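Side-chain contacts in transcriptional regulator, MarR family (Methanosarcina mazei, PDB 3S2W), which probably binds DNA and regulates transcription as a dimeric winged-helix protein of the MarR family: residues F53-R58 / E68-Y73; Q140-E143 / L148-M151. All blocks are in the same frame, centred on the assembly; numbering follows the deposited sequence.

The two contacts lie in different parts of one chain, their centres about 23 Å apart and their nearest atoms about 13 Å apart, so neither touches the other. Contact 1 joins two separate helices, 53-61 and 67-74, and is partly buried: F55 and L70 are enclosed, whereas Y73 lies at the exposed margin. Contact 2 is a surface pairing within the single helix 138-157, with no buried residue among its two partners. Their chemistry follows this placement. Contact 1 combines hydrocarbon packing with a guanidinium beside an aromatic ring and buries 250 Å², while contact 2 is one long ion pair burying 63 Å². Both reach the second subunit.

Contact 1 of 2, residues F53-R58 / E68-Y73; sequences FPFLMR and ESLSDY
F55 and L70 mark the closest backbone approach of segments 53-58 and 68-73, with 7.2 Å between F55 CA and L70 CA, and the segment axes, 11.1 Å apart at their closest, run at 112° to each other. At this separation side chains must bridge the gap. L70 sends its two methyls to different partners. CD1 arrives at the edge of the F55 ring, 4.1 Å from F55 CD1 and near the ring plane, while CD2 packs on the aliphatic base of R58, 3.6 Å from R58 CG. R58 leaves its helix with CG anti to the backbone N (chi1 -170°), and a bend at chi2 then carries the guanidinium along to Y73. There Y73 CD2 lies over one guanidinium face, 3.3 Å from R58 NH1, with the two planes 15° apart; the contact is at the CD2-CE2 side of the ring, R58 NH2 being 3.5 Å from Y73 CE2. An alanine here is likely to leave the Y73 ring without its cationic neighbour and L70 CD2 with only the CB to pack on. Y30 of the second subunit also packs on R58, and F55 continues onto T81 and A84 of helix 78-90, the recognition helix by analogy with the family. The chemistry therefore grades from hydrocarbon packing inside to a probably favourable charge-ring contact outside, with no hydrogen bond between the two segments.

Contact 2 of 2, residues Q140-E143 / L148-M151; sequences QRRE and LEIM
R142 brings the edge of its guanidinium opposite the carboxylate of E149, seven residues later on the same helix. The bridge is long, 4.0 Å between R142 NH1 and E149 OE2, too long for a hydrogen bond between the two. E149 OE2 lies near the guanidinium plane, but the carboxylate is turned 60° out of that plane, and R142 NH2 is 5.1 Å from E149 OE2. The pairing is thus a single-nitrogen contact rather than a bidentate one. Two turns of helix put 10.7 Å between R142 CA and E149 CA, a span that the side chains close from both ends. E149 points toward the earlier turn and is extended beyond CG. R142 starts off the other way, its first torsion (chi1 -176°) sending CG opposite the backbone N, and bends at chi2 and chi3 to bring its end round toward E149, in the C-terminal direction. Its stronger partner is D20 of the second subunit, which forms a salt bridge with R142 NH1, so E149 probably adds only a modest electrostatic pull on a group already engaged across the dimer. R142 also touches a crystal neighbour, which may influence its exact pose. E149 packs on F23 of the second subunit. Such a surface pair, spaced i to i+7, sits on the C-terminal helix that, as in other MarR proteins, combines with the N-terminal region to form the dimerisation part of the fold.

Contact 1 of 2, residues F53-R58 / E68-Y73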
ATOM      1  N   PHE A  53      12.238  -2.107  -3.863  1.00 30.23           N
ATOM      2  CA  PHE A  53      12.303  -3.152  -2.858  1.00 28.61           C
ATOM      3  C   PHE A  53      11.446  -4.380  -3.189  1.00 36.84           C
ATOM      4  O   PHE A  53      11.910  -5.511  -3.047  1.00 44.47           O
ATOM      5  CB  PHE A  53      11.870  -2.584  -1.525  1.00 30.28           C
ATOM      6  CG  PHE A  53      12.116  -3.491  -0.381  1.00 41.41           C
ATOM      7  CD1 PHE A  53      11.056  -4.077   0.297  1.00 43.91           C
ATOM      8  CD2 PHE A  53      13.414  -3.761   0.037  1.00 41.67           C
ATOM      9  CE1 PHE A  53      11.297  -4.926   1.374  1.00 43.46           C
ATOM     10  CE2 PHE A  53      13.653  -4.593   1.111  1.00 39.29           C
ATOM     11  CZ  PHE A  53      12.597  -5.168   1.786  1.00 36.93           C
ATOM     12  N   PRO A  54      10.194  -4.162  -3.636  1.00 35.73           N
ATOM     13  CA  PRO A  54       9.272  -5.266  -3.918  1.00 35.29           C
ATOM     14  C   PRO A  54       9.818  -6.176  -5.030  1.00 42.90           C
ATOM     15  O   PRO A  54       9.765  -7.391  -4.846  1.00 43.82           O
ATOM     16  CB  PRO A  54       7.993  -4.555  -4.375  1.00 31.42           C
ATOM     17  CG  PRO A  54       8.155  -3.161  -3.986  1.00 41.21           C
ATOM     18  CD  PRO A  54       9.617  -2.872  -4.036  1.00 38.89           C
ATOM     19  N   PHE A  55      10.348  -5.609  -6.124  1.00 36.66           N
ATOM     20  CA  PHE A  55      11.052  -6.388  -7.176  1.00 32.23           C
ATOM     21  C   PHE A  55      12.245  -7.170  -6.636  1.00 33.35           C
ATOM     22  O   PHE A  55      12.341  -8.378  -6.807  1.00 40.51           O
ATOM     23  CB  PHE A  55      11.501  -5.492  -8.359  1.00 25.30           C
ATOM     24  CG  PHE A  55      10.354  -4.802  -9.053  1.00 36.40           C
ATOM     25  CD1 PHE A  55       9.607  -5.473 -10.016  1.00 29.54           C
ATOM     26  CD2 PHE A  55       9.990  -3.496  -8.703  1.00 34.51           C
ATOM     27  CE1 PHE A  55       8.534  -4.869 -10.625  1.00 35.18           C
ATOM     28  CE2 PHE A  55       8.911  -2.877  -9.321  1.00 39.93           C
ATOM     29  CZ  PHE A  55       8.180  -3.565 -10.282  1.00 47.51           C
ATOM     30  N   LEU A  56      13.167  -6.487  -5.983  1.00 32.91           N
ATOM     31  CA  LEU A  56      14.276  -7.203  -5.380  1.00 30.53           C
ATOM     32  C   LEU A  56      13.768  -8.400  -4.550  1.00 41.14           C
ATOM     33  O   LEU A  56      14.245  -9.516  -4.732  1.00 51.13           O
ATOM     34  CB  LEU A  56      15.122  -6.251  -4.550  1.00 28.51           C
ATOM     35  CG  LEU A  56      16.614  -6.547  -4.502  1.00 41.94           C
ATOM     36  CD1 LEU A  56      17.203  -6.679  -5.906  1.00 37.09           C
ATOM     37  CD2 LEU A  56      17.346  -5.473  -3.699  1.00 43.11           C
HETATM   38  N   MSE A  57      12.783  -8.184  -3.674  1.00 36.51           N
HETATM   39  CA  MSE A  57      12.297  -9.250  -2.796  1.00 38.96           C
HETATM   40  C   MSE A  57      11.702 -10.415  -3.590  1.00 50.30           C
HETATM   41  O   MSE A  57      11.818 -11.572  -3.197  1.00 53.68           O
HETATM   42  CB  MSE A  57      11.265  -8.720  -1.775  1.00 39.87           C
HETATM   43  CG  MSE A  57      11.847  -7.778  -0.698  1.00 40.31           C
HETATM   44 SE   MSE A  57      13.320  -8.576   0.361  0.87 70.31          SE
HETATM   45  CE  MSE A  57      12.299  -9.757   1.538  1.00 59.55           C
ATOM     46  N   ARG A  58      11.069 -10.104  -4.712  1.00 47.21           N
ATOM     47  CA  ARG A  58      10.518 -11.135  -5.584  1.00 45.20           C
ATOM     48  C   ARG A  58      11.610 -11.976  -6.259  1.00 48.37           C
ATOM     49  O   ARG A  58      11.510 -13.202  -6.311  1.00 39.75           O
ATOM     50  CB  ARG A  58       9.609 -10.497  -6.635  1.00 52.62           C
ATOM     51  CG  ARG A  58       8.792 -11.492  -7.432  1.00 64.67           C
ATOM     52  CD  ARG A  58       7.951 -12.354  -6.530  1.00 74.62           C
ATOM     53  NE  ARG A  58       7.717 -13.657  -7.135  1.00 84.91           N
ATOM     54  CZ  ARG A  58       6.527 -14.106  -7.511  1.00 89.32           C
ATOM     55  NH1 ARG A  58       5.439 -13.368  -7.330  1.00 83.70           N
ATOM     56  NH2 ARG A  58       6.435 -15.307  -8.061  1.00 97.55           N
ATOM     57  N   GLU A  68       7.729  -8.849 -17.636  1.00 53.38           N
ATOM     58  CA  GLU A  68       6.285  -8.711 -17.678  1.00 54.92           C
ATOM     59  C   GLU A  68       5.640  -9.511 -16.535  1.00 51.85           C
ATOM     60  O   GLU A  68       4.742  -9.019 -15.849  1.00 56.09           O
ATOM     61  CB  GLU A  68       5.717  -9.106 -19.044  1.00 57.98           C
ATOM     62  CG  GLU A  68       4.288  -8.635 -19.238  1.00 78.56           C
ATOM     63  CD  GLU A  68       3.774  -8.846 -20.654  1.00 94.48           C
ATOM     64  OE1 GLU A  68       4.421  -9.596 -21.424  1.00 97.67           O
ATOM     65  OE2 GLU A  68       2.720  -8.255 -20.990  1.00 94.73           O
ATOM     66  N   SER A  69       6.105 -10.733 -16.313  1.00 45.43           N
ATOM     67  CA  SER A  69       5.617 -11.523 -15.186  1.00 43.15           C
ATOM     68  C   SER A  69       5.776 -10.731 -13.879  1.00 48.43           C
ATOM     69  O   SER A  69       4.853 -10.653 -13.081  1.00 50.75           O
ATOM     70  CB  SER A  69       6.340 -12.880 -15.080  1.00 48.85           C
ATOM     71  OG  SER A  69       6.354 -13.584 -16.313  1.00 56.85           O
ATOM     72  N   LEU A  70       6.942 -10.135 -13.659  1.00 51.78           N
ATOM     73  CA  LEU A  70       7.151  -9.338 -12.451  1.00 42.80           C
ATOM     74  C   LEU A  70       6.057  -8.298 -12.335  1.00 35.30           C
ATOM     75  O   LEU A  70       5.491  -8.088 -11.267  1.00 41.02           O
ATOM     76  CB  LEU A  70       8.504  -8.645 -12.485  1.00 41.28           C
ATOM     77  CG  LEU A  70       9.655  -9.469 -11.950  1.00 45.41           C
ATOM     78  CD1 LEU A  70      10.918  -8.687 -12.144  1.00 50.80           C
ATOM     79  CD2 LEU A  70       9.413  -9.751 -10.496  1.00 39.35           C
ATOM     80  N   SER A  71       5.766  -7.650 -13.448  1.00 36.49           N
ATOM     81  CA  SER A  71       4.721  -6.636 -13.498  1.00 50.46           C
ATOM     82  C   SER A  71       3.340  -7.183 -13.085  1.00 59.38           C
ATOM     83  O   SER A  71       2.662  -6.596 -12.237  1.00 49.71           O
ATOM     84  CB  SER A  71       4.655  -6.025 -14.900  1.00 45.02           C
ATOM     85  OG  SER A  71       3.839  -4.874 -14.902  1.00 53.30           O
ATOM     86  N   ASP A  72       2.934  -8.302 -13.685  1.00 61.18           N
ATOM     87  CA  ASP A  72       1.620  -8.891 -13.420  1.00 65.58           C
ATOM     88  C   ASP A  72       1.472  -9.449 -12.001  1.00 58.70           C
ATOM     89  O   ASP A  72       0.415  -9.316 -11.402  1.00 60.75           O
ATOM     90  CB  ASP A  72       1.293  -9.998 -14.435  1.00 77.40           C
ATOM     91  CG  ASP A  72       1.305  -9.503 -15.874  1.00 89.16           C
ATOM     92  OD1 ASP A  72       1.004  -8.309 -16.113  1.00 95.56           O
ATOM     93  OD2 ASP A  72       1.614 -10.313 -16.776  1.00 88.16           O
ATOM     94  N   TYR A  73       2.515 -10.091 -11.480  1.00 55.82           N
ATOM     95  CA  TYR A  73       2.476 -10.663 -10.129  1.00 59.43           C
ATOM     96  C   TYR A  73       2.381  -9.557  -9.089  1.00 57.01           C
ATOM     97  O   TYR A  73       1.568  -9.626  -8.171  1.00 63.28           O
ATOM     98  CB  TYR A  73       3.730 -11.499  -9.810  1.00 70.85           C
ATOM     99  CG  TYR A  73       3.952 -12.756 -10.640  1.00 85.90           C
ATOM    100  CD1 TYR A  73       2.940 -13.297 -11.434  1.00 92.65           C
ATOM    101  CD2 TYR A  73       5.185 -13.409 -10.620  1.00 92.73           C
ATOM    102  CE1 TYR A  73       3.151 -14.450 -12.183  1.00 91.15           C
ATOM    103  CE2 TYR A  73       5.404 -14.560 -11.368  1.00 94.53           C
ATOM    104  CZ  TYR A  73       4.384 -15.074 -12.144  1.00 97.25           C
ATOM    105  OH  TYR A  73       4.605 -16.215 -12.886  1.00105.57           O
TER

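Contact 2 of 2, residues Q140-E143 / L148-M151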
ATOM      1  N   GLN A 140      -0.599 -15.210  18.455  1.00 59.05           N
ATOM      2  CA  GLN A 140      -1.291 -14.050  17.894  1.00 55.84           C
ATOM      3  C   GLN A 140      -0.656 -13.594  16.585  1.00 52.11           C
ATOM      4  O   GLN A 140      -1.362 -13.287  15.635  1.00 49.65           O
ATOM      5  CB  GLN A 140      -1.378 -12.906  18.911  1.00 57.57           C
ATOM      6  CG  GLN A 140      -1.533 -13.382  20.351  1.00 66.35           C
ATOM      7  CD  GLN A 140      -1.704 -12.243  21.340  1.00 67.98           C
ATOM      8  OE1 GLN A 140      -0.766 -11.851  22.046  1.00 70.66           O
ATOM      9  NE2 GLN A 140      -2.912 -11.717  21.408  1.00 59.74           N
ATOM     10  N   ARG A 141       0.671 -13.557  16.534  1.00 49.19           N
ATOM     11  CA  ARG A 141       1.366 -13.275  15.293  1.00 53.27           C
ATOM     12  C   ARG A 141       0.934 -14.285  14.241  1.00 62.02           C
ATOM     13  O   ARG A 141       0.817 -13.971  13.053  1.00 60.96           O
ATOM     14  CB  ARG A 141       2.875 -13.376  15.493  1.00 53.02           C
ATOM     15  CG  ARG A 141       3.457 -12.236  16.267  1.00 57.82           C
ATOM     16  CD  ARG A 141       4.868 -12.525  16.781  1.00 61.86           C
ATOM     17  NE  ARG A 141       5.214 -11.522  17.785  1.00 70.17           N
ATOM     18  CZ  ARG A 141       6.276 -10.726  17.738  1.00 74.40           C
ATOM     19  NH1 ARG A 141       6.466  -9.840  18.703  1.00 74.18           N
ATOM     20  NH2 ARG A 141       7.157 -10.819  16.747  1.00 76.16           N
ATOM     21  N   ARG A 142       0.698 -15.512  14.683  1.00 56.52           N
ATOM     22  CA  ARG A 142       0.462 -16.581  13.734  1.00 56.62           C
ATOM     23  C   ARG A 142      -0.892 -16.436  13.070  1.00 53.34           C
ATOM     24  O   ARG A 142      -0.999 -16.582  11.862  1.00 62.58           O
ATOM     25  CB  ARG A 142       0.590 -17.956  14.391  1.00 61.91           C
ATOM     26  CG  ARG A 142       0.448 -19.116  13.419  1.00 59.28           C
ATOM     27  CD  ARG A 142       1.716 -19.330  12.600  1.00 61.10           C
ATOM     28  NE  ARG A 142       1.891 -18.353  11.536  1.00 65.14           N
ATOM     29  CZ  ARG A 142       1.401 -18.496  10.310  1.00 73.51           C
ATOM     30  NH1 ARG A 142       1.606 -17.552   9.394  1.00 74.24           N
ATOM     31  NH2 ARG A 142       0.698 -19.579  10.006  1.00 74.51           N
ATOM     32  N   GLU A 143      -1.926 -16.125  13.837  1.00 40.48           N
ATOM     33  CA  GLU A 143      -3.257 -16.113  13.254  1.00 54.47           C
ATOM     34  C   GLU A 143      -3.594 -14.820  12.504  1.00 57.99           C
ATOM     35  O   GLU A 143      -4.505 -14.793  11.670  1.00 58.27           O
ATOM     36  CB  GLU A 143      -4.329 -16.462  14.292  1.00 71.97           C
ATOM     37  CG  GLU A 143      -4.553 -15.432  15.355  1.00 82.73           C
ATOM     38  CD  GLU A 143      -5.812 -15.717  16.152  1.00101.49           C
ATOM     39  OE1 GLU A 143      -6.799 -14.968  15.975  1.00105.17           O
ATOM     40  OE2 GLU A 143      -5.819 -16.694  16.942  1.00106.42           O
ATOM     41  N   LEU A 148      -4.267 -12.479   7.193  1.00 36.09           N
ATOM     42  CA  LEU A 148      -3.781 -11.679   6.074  1.00 41.98           C
ATOM     43  C   LEU A 148      -3.565 -12.500   4.793  1.00 46.97           C
ATOM     44  O   LEU A 148      -3.727 -11.989   3.695  1.00 46.90           O
ATOM     45  CB  LEU A 148      -2.500 -10.953   6.459  1.00 46.22           C
ATOM     46  CG  LEU A 148      -2.684  -9.445   6.593  1.00 54.11           C
ATOM     47  CD1 LEU A 148      -4.107  -9.109   6.944  1.00 54.19           C
ATOM     48  CD2 LEU A 148      -1.767  -8.913   7.642  1.00 55.76           C
ATOM     49  N   GLU A 149      -3.203 -13.768   4.942  1.00 51.13           N
ATOM     50  CA  GLU A 149      -3.050 -14.656   3.797  1.00 53.70           C
ATOM     51  C   GLU A 149      -4.414 -14.914   3.147  1.00 53.18           C
ATOM     52  O   GLU A 149      -4.553 -14.888   1.924  1.00 55.40           O
ATOM     53  CB  GLU A 149      -2.387 -15.982   4.208  1.00 56.23           C
ATOM     54  CG  GLU A 149      -0.899 -15.873   4.570  1.00 74.46           C
ATOM     55  CD  GLU A 149      -0.369 -17.069   5.401  1.00 86.53           C
ATOM     56  OE1 GLU A 149      -1.202 -17.833   5.945  1.00 97.80           O
ATOM     57  OE2 GLU A 149       0.876 -17.239   5.516  1.00 74.14           O
ATOM     58  N   ILE A 150      -5.425 -15.166   3.961  1.00 47.09           N
ATOM     59  CA  ILE A 150      -6.736 -15.449   3.409  1.00 48.63           C
ATOM     60  C   ILE A 150      -7.322 -14.180   2.790  1.00 47.15           C
ATOM     61  O   ILE A 150      -7.942 -14.210   1.733  1.00 50.67           O
ATOM     62  CB  ILE A 150      -7.664 -16.054   4.486  1.00 54.40           C
ATOM     63  CG1 ILE A 150      -7.063 -17.369   4.983  1.00 51.92           C
ATOM     64  CG2 ILE A 150      -9.130 -16.255   3.969  1.00 36.75           C
ATOM     65  CD1 ILE A 150      -7.512 -17.766   6.381  1.00 53.60           C
HETATM   66  N   MSE A 151      -7.111 -13.055   3.445  1.00 50.61           N
HETATM   67  CA  MSE A 151      -7.678 -11.815   2.956  1.00 47.31           C
HETATM   68  C   MSE A 151      -7.175 -11.566   1.573  1.00 47.88           C
HETATM   69  O   MSE A 151      -7.922 -11.117   0.718  1.00 46.84           O
HETATM   70  CB  MSE A 151      -7.321 -10.646   3.869  1.00 39.09           C
HETATM   71  CG  MSE A 151      -8.154 -10.644   5.119  1.00 40.95           C
HETATM   72 SE   MSE A 151      -7.523  -9.359   6.389  0.63 53.08          SE
HETATM   73  CE  MSE A 151      -7.592  -7.756   5.294  1.00 36.75           C
TER